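Sensor protein (Rhodopseudomonas palustris, PDB 2OOL) is a bacteriophytochrome photoreceptor whose PAS-GAF chromophore-binding part, the piece crystallised, carries a bilin; the full-length protein is probably a sensor histidine kinase. Local coordinates at residues Arg54-Val62 / Ser241-Pro249; His42-Glu50 / Arg124-Leu133. All coordinates share one frame; numbering follows the deposited sequence.

Contact 1: residues Arg54-Val62 / Ser241-Pro249; sequences RIASVSANV and SPLVPDINP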
ATOM      1  N   ARG A  54      -5.528  30.722  15.974  1.00 58.58           N
ATOM      2  CA  ARG A  54      -6.724  31.080  16.731  1.00 57.34           C
ATOM      3  C   ARG A  54      -7.933  30.657  15.957  1.00 54.57           C
ATOM      4  O   ARG A  54      -7.929  30.752  14.773  1.00 53.49           O
ATOM      5  CB  ARG A  54      -6.780  32.583  16.958  1.00 56.53           C
ATOM      6  CG  ARG A  54      -5.739  33.057  17.943  1.00 58.47           C
ATOM      7  CD  ARG A  54      -5.747  34.565  18.216  1.00 57.67           C
ATOM      8  NE  ARG A  54      -4.752  34.769  19.265  1.00 59.60           N
ATOM      9  CZ  ARG A  54      -4.992  34.747  20.575  1.00 60.22           C
ATOM     10  NH1 ARG A  54      -6.229  34.640  21.054  1.00 61.26           N
ATOM     11  NH2 ARG A  54      -3.982  34.882  21.419  1.00 62.32           N
ATOM     12  N   ILE A  55      -9.000  30.279  16.628  1.00 53.58           N
ATOM     13  CA  ILE A  55     -10.153  29.692  15.925  1.00 54.40           C
ATOM     14  C   ILE A  55     -10.999  30.804  15.279  1.00 54.27           C
ATOM     15  O   ILE A  55     -11.378  31.749  15.937  1.00 53.04           O
ATOM     16  CB  ILE A  55     -11.007  28.839  16.893  1.00 52.81           C
ATOM     17  CG1 ILE A  55     -10.248  27.581  17.314  1.00 51.49           C
ATOM     18  CG2 ILE A  55     -12.328  28.544  16.332  1.00 52.93           C
ATOM     19  CD1 ILE A  55     -10.783  26.976  18.598  1.00 52.27           C
ATOM     20  N   ALA A  56     -11.340  30.660  14.003  1.00 54.97           N
ATOM     21  CA  ALA A  56     -12.156  31.707  13.354  1.00 55.76           C
ATOM     22  C   ALA A  56     -13.565  31.220  13.031  1.00 55.65           C
ATOM     23  O   ALA A  56     -14.490  32.009  12.928  1.00 56.63           O
ATOM     24  CB  ALA A  56     -11.429  32.319  12.134  1.00 55.67           C
ATOM     25  N   SER A  57     -13.754  29.911  12.993  1.00 55.91           N
ATOM     26  CA  SER A  57     -15.079  29.333  12.855  1.00 55.38           C
ATOM     27  C   SER A  57     -15.031  27.871  13.299  1.00 55.34           C
ATOM     28  O   SER A  57     -13.960  27.252  13.209  1.00 54.08           O
ATOM     29  CB  SER A  57     -15.519  29.384  11.381  1.00 55.95           C
ATOM     30  OG  SER A  57     -16.675  28.607  11.156  1.00 54.05           O
ATOM     31  N   VAL A  58     -16.185  27.342  13.748  1.00 54.46           N
ATOM     32  CA  VAL A  58     -16.310  25.928  14.126  1.00 54.95           C
ATOM     33  C   VAL A  58     -17.661  25.437  13.741  1.00 54.55           C
ATOM     34  O   VAL A  58     -18.617  26.219  13.695  1.00 54.66           O
ATOM     35  CB  VAL A  58     -16.186  25.639  15.684  1.00 55.38           C
ATOM     36  CG1 VAL A  58     -14.761  25.177  16.058  1.00 57.08           C
ATOM     37  CG2 VAL A  58     -16.646  26.807  16.502  1.00 55.96           C
ATOM     38  N   SER A  59     -17.725  24.144  13.455  1.00 54.00           N
ATOM     39  CA  SER A  59     -18.980  23.429  13.336  1.00 54.25           C
ATOM     40  C   SER A  59     -19.650  23.365  14.714  1.00 54.46           C
ATOM     41  O   SER A  59     -18.971  23.185  15.767  1.00 53.05           O
ATOM     42  CB  SER A  59     -18.762  22.006  12.757  1.00 54.01           C
ATOM     43  OG  SER A  59     -17.820  21.251  13.505  1.00 53.68           O
ATOM     44  N   ALA A  60     -20.977  23.527  14.689  1.00 54.85           N
ATOM     45  CA  ALA A  60     -21.792  23.635  15.889  1.00 55.15           C
ATOM     46  C   ALA A  60     -21.722  22.390  16.759  1.00 55.08           C
ATOM     47  O   ALA A  60     -21.913  22.492  17.963  1.00 54.17           O
ATOM     48  CB  ALA A  60     -23.268  23.876  15.500  1.00 55.22           C
ATOM     49  N   ASN A  61     -21.519  21.222  16.127  1.00 55.15           N
ATOM     50  CA  ASN A  61     -21.375  19.933  16.826  1.00 55.45           C
ATOM     51  C   ASN A  61     -20.173  19.856  17.761  1.00 55.95           C
ATOM     52  O   ASN A  61     -20.110  19.001  18.635  1.00 56.16           O
ATOM     53  CB  ASN A  61     -21.395  18.715  15.840  1.00 55.54           C
ATOM     54  CG  ASN A  61     -20.145  18.606  14.946  1.00 54.19           C
ATOM     55  OD1 ASN A  61     -19.496  19.587  14.651  1.00 54.35           O
ATOM     56  ND2 ASN A  61     -19.810  17.377  14.525  1.00 54.97           N
ATOM     57  N   VAL A  62     -19.226  20.764  17.602  1.00 56.38           N
ATOM     58  CA  VAL A  62     -18.141  20.919  18.562  1.00 57.13           C
ATOM     59  C   VAL A  62     -18.655  21.158  20.000  1.00 57.47           C
ATOM     60  O   VAL A  62     -17.959  20.831  20.951  1.00 57.14           O
ATOM     61  CB  VAL A  62     -17.192  22.029  18.079  1.00 56.87           C
ATOM     62  CG1 VAL A  62     -16.373  22.557  19.138  1.00 57.45           C
ATOM     63  CG2 VAL A  62     -16.334  21.461  16.916  1.00 59.85           C
ATOM     64  N   SER A 241     -24.527  20.003  10.312  1.00 57.41           N
ATOM     65  CA  SER A 241     -24.119  20.826  11.451  1.00 56.94           C
ATOM     66  C   SER A 241     -23.517  22.112  10.918  1.00 56.51           C
ATOM     67  O   SER A 241     -22.473  22.088  10.261  1.00 55.81           O
ATOM     68  CB  SER A 241     -23.106  20.056  12.315  1.00 57.21           C
ATOM     69  OG  SER A 241     -22.563  20.837  13.376  1.00 54.23           O
ATOM     70  N   PRO A 242     -24.182  23.250  11.175  1.00 56.08           N
ATOM     71  CA  PRO A 242     -23.732  24.493  10.595  1.00 55.82           C
ATOM     72  C   PRO A 242     -22.431  25.016  11.145  1.00 55.02           C
ATOM     73  O   PRO A 242     -22.045  24.681  12.253  1.00 54.91           O
ATOM     74  CB  PRO A 242     -24.885  25.439  10.906  1.00 56.10           C
ATOM     75  CG  PRO A 242     -25.473  24.892  12.101  1.00 56.78           C
ATOM     76  CD  PRO A 242     -25.419  23.448  11.935  1.00 56.32           C
ATOM     77  N   LEU A 243     -21.749  25.819  10.330  1.00 54.72           N
ATOM     78  CA  LEU A 243     -20.533  26.501  10.711  1.00 54.61           C
ATOM     79  C   LEU A 243     -20.910  27.736  11.478  1.00 54.80           C
ATOM     80  O   LEU A 243     -21.862  28.420  11.128  1.00 56.62           O
ATOM     81  CB  LEU A 243     -19.705  26.904   9.499  1.00 53.54           C
ATOM     82  CG  LEU A 243     -19.221  25.735   8.648  1.00 54.33           C
ATOM     83  CD1 LEU A 243     -18.292  26.205   7.537  1.00 52.09           C
ATOM     84  CD2 LEU A 243     -18.623  24.601   9.450  1.00 51.11           C
ATOM     85  N   VAL A 244     -20.140  28.037  12.509  1.00 55.34           N
ATOM     86  CA  VAL A 244     -20.403  29.186  13.379  1.00 54.70           C
ATOM     87  C   VAL A 244     -19.132  29.986  13.500  1.00 55.46           C
ATOM     88  O   VAL A 244     -18.218  29.541  14.155  1.00 55.25           O
ATOM     89  CB  VAL A 244     -20.799  28.739  14.772  1.00 54.53           C
ATOM     90  CG1 VAL A 244     -21.171  29.974  15.657  1.00 53.10           C
ATOM     91  CG2 VAL A 244     -21.934  27.808  14.694  1.00 52.39           C
ATOM     92  N   PRO A 245     -19.041  31.149  12.825  1.00 56.57           N
ATOM     93  CA  PRO A 245     -19.929  31.646  11.781  1.00 56.79           C
ATOM     94  C   PRO A 245     -19.486  31.115  10.420  1.00 58.03           C
ATOM     95  O   PRO A 245     -18.363  30.594  10.269  1.00 58.23           O
ATOM     96  CB  PRO A 245     -19.732  33.149  11.854  1.00 57.16           C
ATOM     97  CG  PRO A 245     -18.305  33.323  12.261  1.00 56.92           C
ATOM     98  CD  PRO A 245     -17.935  32.087  13.087  1.00 56.05           C
ATOM     99  N   ASP A 246     -20.364  31.257   9.430  1.00 57.96           N
ATOM    100  CA  ASP A 246     -20.091  30.821   8.066  1.00 56.95           C
ATOM    101  C   ASP A 246     -19.509  32.027   7.348  1.00 56.77           C
ATOM    102  O   ASP A 246     -20.164  32.606   6.468  1.00 58.48           O
ATOM    103  CB  ASP A 246     -21.404  30.307   7.423  1.00 56.73           C
ATOM    104  CG  ASP A 246     -21.241  29.873   5.968  1.00 58.62           C
ATOM    105  OD1 ASP A 246     -20.087  29.565   5.544  1.00 57.04           O
ATOM    106  OD2 ASP A 246     -22.301  29.841   5.252  1.00 58.35           O
ATOM    107  N   ILE A 247     -18.297  32.422   7.745  1.00 54.99           N
ATOM    108  CA  ILE A 247     -17.631  33.603   7.214  1.00 54.81           C
ATOM    109  C   ILE A 247     -16.130  33.376   7.118  1.00 54.77           C
ATOM    110  O   ILE A 247     -15.511  32.937   8.092  1.00 55.98           O
ATOM    111  CB  ILE A 247     -17.757  34.848   8.162  1.00 54.52           C
ATOM    112  CG1 ILE A 247     -19.216  35.222   8.412  1.00 54.57           C
ATOM    113  CG2 ILE A 247     -17.022  36.055   7.562  1.00 55.27           C
ATOM    114  CD1 ILE A 247     -19.396  36.227   9.587  1.00 55.91           C
ATOM    115  N   ASN A 248     -15.541  33.663   5.962  1.00 53.21           N
ATOM    116  CA  ASN A 248     -14.117  33.555   5.785  1.00 52.78           C
ATOM    117  C   ASN A 248     -13.510  34.803   6.443  1.00 52.76           C
ATOM    118  O   ASN A 248     -13.881  35.923   6.107  1.00 51.64           O
ATOM    119  CB  ASN A 248     -13.807  33.425   4.301  1.00 52.06           C
ATOM    120  CG  ASN A 248     -12.332  33.453   4.005  1.00 52.85           C
ATOM    121  OD1 ASN A 248     -11.593  34.241   4.589  1.00 50.34           O
ATOM    122  ND2 ASN A 248     -11.889  32.605   3.072  1.00 47.36           N
ATOM    123  N   PRO A 249     -12.636  34.611   7.453  1.00 53.78           N
ATOM    124  CA  PRO A 249     -12.156  35.777   8.220  1.00 53.69           C
ATOM    125  C   PRO A 249     -11.203  36.663   7.436  1.00 53.79           C
ATOM    126  O   PRO A 249     -11.068  37.861   7.765  1.00 53.21           O
ATOM    127  CB  PRO A 249     -11.433  35.134   9.417  1.00 53.92           C
ATOM    128  CG  PRO A 249     -10.932  33.873   8.879  1.00 54.65           C
ATOM    129  CD  PRO A 249     -12.026  33.361   7.957  1.00 53.66           C
TER
HETATM  130  O   HOH W   1     -14.604  33.845  10.632  1.00 47.85           O

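Contact 2: residues His42-Glu50 / Arg124-Leu133; sequences HGYLFVVSE and RHDSIVILEL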
ATOM      1  N   HIS A  42     -20.183  13.367  11.459  1.00 55.31           N
ATOM      2  CA  HIS A  42     -19.323  12.297  11.988  1.00 54.98           C
ATOM      3  C   HIS A  42     -17.917  12.870  12.290  1.00 55.35           C
ATOM      4  O   HIS A  42     -17.077  12.153  12.799  1.00 55.51           O
ATOM      5  CB  HIS A  42     -19.229  11.107  11.002  1.00 56.61           C
ATOM      6  CG  HIS A  42     -18.627  11.478   9.680  1.00 56.22           C
ATOM      7  ND1 HIS A  42     -19.320  12.183   8.726  1.00 57.25           N
ATOM      8  CD2 HIS A  42     -17.385  11.291   9.181  1.00 57.60           C
ATOM      9  CE1 HIS A  42     -18.532  12.420   7.697  1.00 56.80           C
ATOM     10  NE2 HIS A  42     -17.357  11.874   7.934  1.00 56.03           N
ATOM     11  N   GLY A  43     -17.658  14.145  11.933  1.00 54.75           N
ATOM     12  CA  GLY A  43     -16.344  14.786  12.130  1.00 53.19           C
ATOM     13  C   GLY A  43     -16.546  16.200  12.674  1.00 52.34           C
ATOM     14  O   GLY A  43     -17.655  16.622  12.858  1.00 51.91           O
ATOM     15  N   TYR A  44     -15.470  16.923  12.922  1.00 52.54           N
ATOM     16  CA  TYR A  44     -15.541  18.312  13.392  1.00 53.37           C
ATOM     17  C   TYR A  44     -14.648  19.225  12.542  1.00 53.33           C
ATOM     18  O   TYR A  44     -13.582  18.815  12.101  1.00 52.73           O
ATOM     19  CB  TYR A  44     -15.102  18.394  14.879  1.00 53.93           C
ATOM     20  CG  TYR A  44     -15.861  17.474  15.815  1.00 54.06           C
ATOM     21  CD1 TYR A  44     -17.031  17.886  16.438  1.00 54.26           C
ATOM     22  CD2 TYR A  44     -15.395  16.182  16.095  1.00 56.28           C
ATOM     23  CE1 TYR A  44     -17.747  17.012  17.291  1.00 54.33           C
ATOM     24  CE2 TYR A  44     -16.109  15.311  16.936  1.00 54.42           C
ATOM     25  CZ  TYR A  44     -17.280  15.743  17.521  1.00 53.37           C
ATOM     26  OH  TYR A  44     -17.965  14.902  18.386  1.00 55.68           O
ATOM     27  N   LEU A  45     -15.042  20.485  12.366  1.00 53.87           N
ATOM     28  CA  LEU A  45     -14.267  21.408  11.519  1.00 53.20           C
ATOM     29  C   LEU A  45     -13.901  22.701  12.245  1.00 53.63           C
ATOM     30  O   LEU A  45     -14.739  23.281  12.927  1.00 53.22           O
ATOM     31  CB  LEU A  45     -15.059  21.738  10.242  1.00 53.50           C
ATOM     32  CG  LEU A  45     -14.463  22.621   9.160  1.00 53.83           C
ATOM     33  CD1 LEU A  45     -15.101  22.254   7.818  1.00 53.05           C
ATOM     34  CD2 LEU A  45     -14.605  24.164   9.453  1.00 51.84           C
ATOM     35  N   PHE A  46     -12.651  23.140  12.056  1.00 52.56           N
ATOM     36  CA  PHE A  46     -12.168  24.412  12.569  1.00 53.36           C
ATOM     37  C   PHE A  46     -11.525  25.161  11.431  1.00 53.63           C
ATOM     38  O   PHE A  46     -10.808  24.578  10.623  1.00 54.79           O
ATOM     39  CB  PHE A  46     -11.097  24.162  13.606  1.00 52.82           C
ATOM     40  CG  PHE A  46     -11.568  23.367  14.776  1.00 52.66           C
ATOM     41  CD1 PHE A  46     -11.909  24.005  15.964  1.00 51.41           C
ATOM     42  CD2 PHE A  46     -11.669  21.978  14.700  1.00 50.65           C
ATOM     43  CE1 PHE A  46     -12.302  23.284  17.071  1.00 53.59           C
ATOM     44  CE2 PHE A  46     -12.118  21.239  15.802  1.00 51.63           C
ATOM     45  CZ  PHE A  46     -12.431  21.869  16.972  1.00 52.15           C
ATOM     46  N   VAL A  47     -11.821  26.434  11.320  1.00 54.22           N
ATOM     47  CA  VAL A  47     -10.965  27.341  10.582  1.00 53.94           C
ATOM     48  C   VAL A  47     -10.045  27.950  11.579  1.00 54.53           C
ATOM     49  O   VAL A  47     -10.509  28.430  12.589  1.00 54.45           O
ATOM     50  CB  VAL A  47     -11.775  28.446   9.863  1.00 54.19           C
ATOM     51  CG1 VAL A  47     -10.833  29.334   9.107  1.00 48.80           C
ATOM     52  CG2 VAL A  47     -12.875  27.754   8.925  1.00 52.98           C
ATOM     53  N   VAL A  48      -8.747  27.918  11.312  1.00 56.75           N
ATOM     54  CA  VAL A  48      -7.777  28.531  12.199  1.00 60.03           C
ATOM     55  C   VAL A  48      -6.811  29.451  11.436  1.00 61.64           C
ATOM     56  O   VAL A  48      -6.479  29.215  10.273  1.00 62.56           O
ATOM     57  CB  VAL A  48      -6.942  27.474  12.958  1.00 60.25           C
ATOM     58  CG1 VAL A  48      -7.844  26.552  13.802  1.00 58.57           C
ATOM     59  CG2 VAL A  48      -6.148  26.656  11.983  1.00 60.37           C
ATOM     60  N   SER A  49      -6.325  30.476  12.111  1.00 62.94           N
ATOM     61  CA  SER A  49      -5.394  31.398  11.495  1.00 64.95           C
ATOM     62  C   SER A  49      -3.997  30.788  11.469  1.00 66.58           C
ATOM     63  O   SER A  49      -3.644  29.988  12.323  1.00 66.41           O
ATOM     64  CB  SER A  49      -5.369  32.701  12.270  1.00 63.99           C
ATOM     65  OG  SER A  49      -4.749  32.471  13.501  1.00 64.50           O
ATOM     66  N   GLU A  50      -3.199  31.185  10.486  1.00 69.02           N
ATOM     67  CA  GLU A  50      -1.917  30.520  10.227  1.00 70.29           C
ATOM     68  C   GLU A  50      -0.854  31.048  11.169  1.00 71.42           C
ATOM     69  O   GLU A  50       0.219  30.459  11.291  1.00 73.23           O
ATOM     70  CB  GLU A  50      -1.477  30.769   8.780  1.00 71.53           C
ATOM     71  CG  GLU A  50      -1.135  29.493   7.986  1.00 71.81           C
ATOM     72  CD  GLU A  50      -1.186  29.779   6.506  1.00 72.64           C
ATOM     73  OE1 GLU A  50      -1.806  29.013   5.729  1.00 75.54           O
ATOM     74  OE2 GLU A  50      -0.623  30.823   6.123  1.00 77.18           O
ATOM     75  N   ARG A 124      -5.355  24.292   3.040  1.00 60.40           N
ATOM     76  CA  ARG A 124      -5.284  25.743   2.794  1.00 62.64           C
ATOM     77  C   ARG A 124      -6.039  26.082   1.514  1.00 63.32           C
ATOM     78  O   ARG A 124      -5.746  25.495   0.502  1.00 63.25           O
ATOM     79  CB  ARG A 124      -3.853  26.108   2.521  1.00 62.93           C
ATOM     80  CG  ARG A 124      -3.039  26.471   3.723  1.00 65.01           C
ATOM     81  CD  ARG A 124      -1.727  27.125   3.232  1.00 65.33           C
ATOM     82  NE  ARG A 124      -0.744  27.268   4.301  1.00 68.02           N
ATOM     83  CZ  ARG A 124      -0.127  26.258   4.918  1.00 69.72           C
ATOM     84  NH1 ARG A 124      -0.356  24.985   4.578  1.00 71.23           N
ATOM     85  NH2 ARG A 124       0.736  26.537   5.896  1.00 70.81           N
ATOM     86  N   HIS A 125      -6.989  27.010   1.547  1.00 64.78           N
ATOM     87  CA  HIS A 125      -7.789  27.392   0.349  1.00 64.86           C
ATOM     88  C   HIS A 125      -8.376  28.748   0.760  1.00 65.55           C
ATOM     89  O   HIS A 125      -8.652  28.970   1.941  1.00 64.28           O
ATOM     90  CB  HIS A 125      -8.813  26.241  -0.003  1.00 66.58           C
ATOM     91  CG  HIS A 125      -9.753  26.526  -1.162  1.00 67.09           C
ATOM     92  ND1 HIS A 125      -9.316  26.778  -2.450  1.00 71.71           N
ATOM     93  CD2 HIS A 125     -11.110  26.568  -1.217  1.00 66.37           C
ATOM     94  CE1 HIS A 125     -10.359  26.980  -3.237  1.00 72.34           C
ATOM     95  NE2 HIS A 125     -11.458  26.856  -2.513  1.00 71.51           N
ATOM     96  N   ASP A 126      -8.394  29.741  -0.148  1.00 66.51           N
ATOM     97  CA  ASP A 126      -8.942  31.082   0.174  1.00 64.83           C
ATOM     98  C   ASP A 126      -8.335  31.796   1.327  1.00 63.85           C
ATOM     99  O   ASP A 126      -9.017  32.462   2.133  1.00 63.91           O
ATOM    100  CB  ASP A 126     -10.452  31.011   0.369  1.00 66.36           C
ATOM    101  CG  ASP A 126     -11.194  30.786  -0.965  1.00 70.63           C
ATOM    102  OD1 ASP A 126     -10.532  30.523  -1.994  1.00 73.42           O
ATOM    103  OD2 ASP A 126     -12.434  30.968  -0.999  1.00 78.80           O
ATOM    104  N   SER A 127      -7.017  31.740   1.382  1.00 62.56           N
ATOM    105  CA  SER A 127      -6.279  32.516   2.343  1.00 60.41           C
ATOM    106  C   SER A 127      -6.547  32.055   3.765  1.00 59.29           C
ATOM    107  O   SER A 127      -6.188  32.742   4.721  1.00 58.61           O
ATOM    108  CB  SER A 127      -6.573  34.045   2.129  1.00 62.29           C
ATOM    109  OG  SER A 127      -6.862  34.247   0.723  1.00 64.34           O
ATOM    110  N   ILE A 128      -7.150  30.865   3.929  1.00 58.45           N
ATOM    111  CA  ILE A 128      -7.410  30.324   5.276  1.00 56.45           C
ATOM    112  C   ILE A 128      -7.042  28.863   5.418  1.00 56.45           C
ATOM    113  O   ILE A 128      -6.855  28.171   4.437  1.00 57.47           O
ATOM    114  CB  ILE A 128      -8.904  30.522   5.714  1.00 57.07           C
ATOM    115  CG1 ILE A 128      -9.864  29.841   4.743  1.00 52.45           C
ATOM    116  CG2 ILE A 128      -9.231  32.034   5.875  1.00 53.33           C
ATOM    117  CD1 ILE A 128     -11.201  29.553   5.316  1.00 52.12           C
ATOM    118  N   VAL A 129      -7.037  28.374   6.657  1.00 56.04           N
ATOM    119  CA  VAL A 129      -6.668  26.999   6.971  1.00 55.18           C
ATOM    120  C   VAL A 129      -7.838  26.353   7.629  1.00 54.43           C
ATOM    121  O   VAL A 129      -8.378  26.908   8.560  1.00 54.76           O
ATOM    122  CB  VAL A 129      -5.478  26.969   7.966  1.00 56.06           C
ATOM    123  CG1 VAL A 129      -5.119  25.540   8.323  1.00 54.90           C
ATOM    124  CG2 VAL A 129      -4.274  27.739   7.377  1.00 54.90           C
ATOM    125  N   ILE A 130      -8.228  25.182   7.128  1.00 53.75           N
ATOM    126  CA  ILE A 130      -9.361  24.446   7.610  1.00 52.72           C
ATOM    127  C   ILE A 130      -8.768  23.149   8.173  1.00 52.35           C
ATOM    128  O   ILE A 130      -7.996  22.490   7.492  1.00 52.02           O
ATOM    129  CB  ILE A 130     -10.360  24.151   6.486  1.00 52.64           C
ATOM    130  CG1 ILE A 130     -11.059  25.433   6.000  1.00 53.35           C
ATOM    131  CG2 ILE A 130     -11.399  23.079   6.910  1.00 54.29           C
ATOM    132  CD1 ILE A 130     -12.107  25.269   4.886  1.00 53.00           C
ATOM    133  N   LEU A 131      -9.080  22.847   9.430  1.00 51.77           N
ATOM    134  CA  LEU A 131      -8.711  21.578  10.052  1.00 52.27           C
ATOM    135  C   LEU A 131      -9.963  20.741  10.253  1.00 52.25           C
ATOM    136  O   LEU A 131     -10.950  21.222  10.787  1.00 53.30           O
ATOM    137  CB  LEU A 131      -8.023  21.825  11.382  1.00 52.74           C
ATOM    138  CG  LEU A 131      -7.746  20.572  12.265  1.00 52.47           C
ATOM    139  CD1 LEU A 131      -6.704  19.641  11.625  1.00 53.02           C
ATOM    140  CD2 LEU A 131      -7.309  20.955  13.636  1.00 50.59           C
ATOM    141  N   GLU A 132      -9.928  19.490   9.848  1.00 51.41           N
ATOM    142  CA  GLU A 132     -11.066  18.641  10.051  1.00 53.53           C
ATOM    143  C   GLU A 132     -10.638  17.404  10.845  1.00 53.49           C
ATOM    144  O   GLU A 132      -9.576  16.876  10.604  1.00 53.90           O
ATOM    145  CB  GLU A 132     -11.651  18.256   8.697  1.00 53.20           C
ATOM    146  CG  GLU A 132     -12.268  19.432   7.934  1.00 55.24           C
ATOM    147  CD  GLU A 132     -12.746  19.047   6.552  1.00 56.80           C
ATOM    148  OE1 GLU A 132     -11.895  18.900   5.663  1.00 60.18           O
ATOM    149  OE2 GLU A 132     -13.968  18.900   6.360  1.00 63.80           O
ATOM    150  N   LEU A 133     -11.477  16.981  11.785  1.00 53.50           N
ATOM    151  CA  LEU A 133     -11.186  15.883  12.703  1.00 53.55           C
ATOM    152  C   LEU A 133     -12.084  14.739  12.377  1.00 53.42           C
ATOM    153  O   LEU A 133     -13.303  14.871  12.485  1.00 55.02           O
ATOM    154  CB  LEU A 133     -11.456  16.340  14.152  1.00 52.21           C
ATOM    155  CG  LEU A 133     -10.607  17.450  14.728  1.00 52.48           C
ATOM    156  CD1 LEU A 133     -10.871  17.571  16.222  1.00 51.05           C
ATOM    157  CD2 LEU A 133      -9.155  17.220  14.424  1.00 47.81           C
TER

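Contact 1: residues Arg54-Val62 / Ser241-Pro249
Val-58 and Val-244 exchange two backbone hydrogen bonds, Val-58 N to Val-244 O at 3.0 Å and Val-244 N to Val-58 O at 2.7 Å, pairing strands 55-59 and 241-244 antiparallel. The ladder runs on through Ala-60 N, which meets Pro-242 O at 2.9 Å nearly along the C=O axis. Beyond it Ser-241 OG, swung anti to its own N (chi1 174°), accepts Asn-61 N at 3.0 Å. Toward the other end Ser-57 OG donates to Pro-245 O at 2.8 Å, approaching 29° off the carbonyl plane; the peptide before Pro-245 is cis. Strand 55-59 belongs to the PAS sheet, whereas 241-249 comes from the GAF part, consistent with the lasso of the knot known in phytochromes. Past Pro-245 the backbones part. A water donates to both Ala-56 O and Ile-247 O, and the Ala-56 methyl CB rests against the ring atom CG of Pro-249 at 3.6 Å. Behind this first shell, Ala-56 and Ser-57 form a classic beta bulge opposite Val-47. Ser-59 OG donates to Asn-61 OD1 at 2.6 Å and also bonds with Leu-45 N, while Asn-61 ND2 holds Gly-43 O; these bonds fix the amide beside Ser-241.

Contact 2: residues His42-Glu50 / Arg124-Leu133
Phe-46 and Leu-131 face each other at the middle of an antiparallel ladder, with Phe-46 N bonded to Leu-131 O at 2.9 Å and Leu-131 N to Phe-46 O at 2.7 Å. Tyr-44 and Leu-133 repeat the pattern: Tyr-44 N lies in the carbonyl plane of Leu-133, on a lone pair of its O at 3.0 Å, and Tyr-44 O accepts Leu-133 N. Val-48 N adds one further bond, to Val-129 O. Leu-45, Ile-130 and Glu-132 turn their backbone bonds outward, to Ser-59, His-123 and Ile-121, so strands 44-48 and 128-134 are each bonded on both edges. On the Phe-46 face, the ring atom CE2 touches Leu-133 CD1 at 3.9 Å. On the other face, Leu-45 CG stands opposite its backbone N (chi1 -177°), which carries it to Ile-130 CG2 at 3.8 Å; Leu-45 also runs alongside Glu-132, pointing the same way. The buried Glu-132 carboxylate is gripped beyond the sheet: OE1 takes Val-261 N, and OE2 takes Leu-262 N and Ser-260 OG. A type I' turn, His-125 to Ile-128, joins strand 128-134 to the preceding one; its Asp-126 O accepts Asn-248 ND2. Three donors on a carboxylate beside the Leu-45 methyl CD1 would probably keep Glu-132 ionised despite its burial, tying the PAS sheet to residues Ser-260 to Leu-262.

Overall arrangement
The two contacts lie about 9 Å apart, centre to centre, in one antiparallel sheet, and meet where strands 44-48 and 55-59 run side by side. Across it the strands follow in the order 241-244, 55-59, 44-48, 128-134, so contact 1 is a joint between the GAF and PAS parts and contact 2 lies within the PAS sheet. Along the chain their segments alternate: 42-50, 54-62, 124-133, 241-249. The last returns from the GAF part to pair with a strand some 180 residues earlier, so the two parts share backbone hydrogen bonding as well as a covalent linker. Both contacts stand clear of the bilin. In contact 1 the side chain of Leu-243 is about 14 Å from the bound LBV.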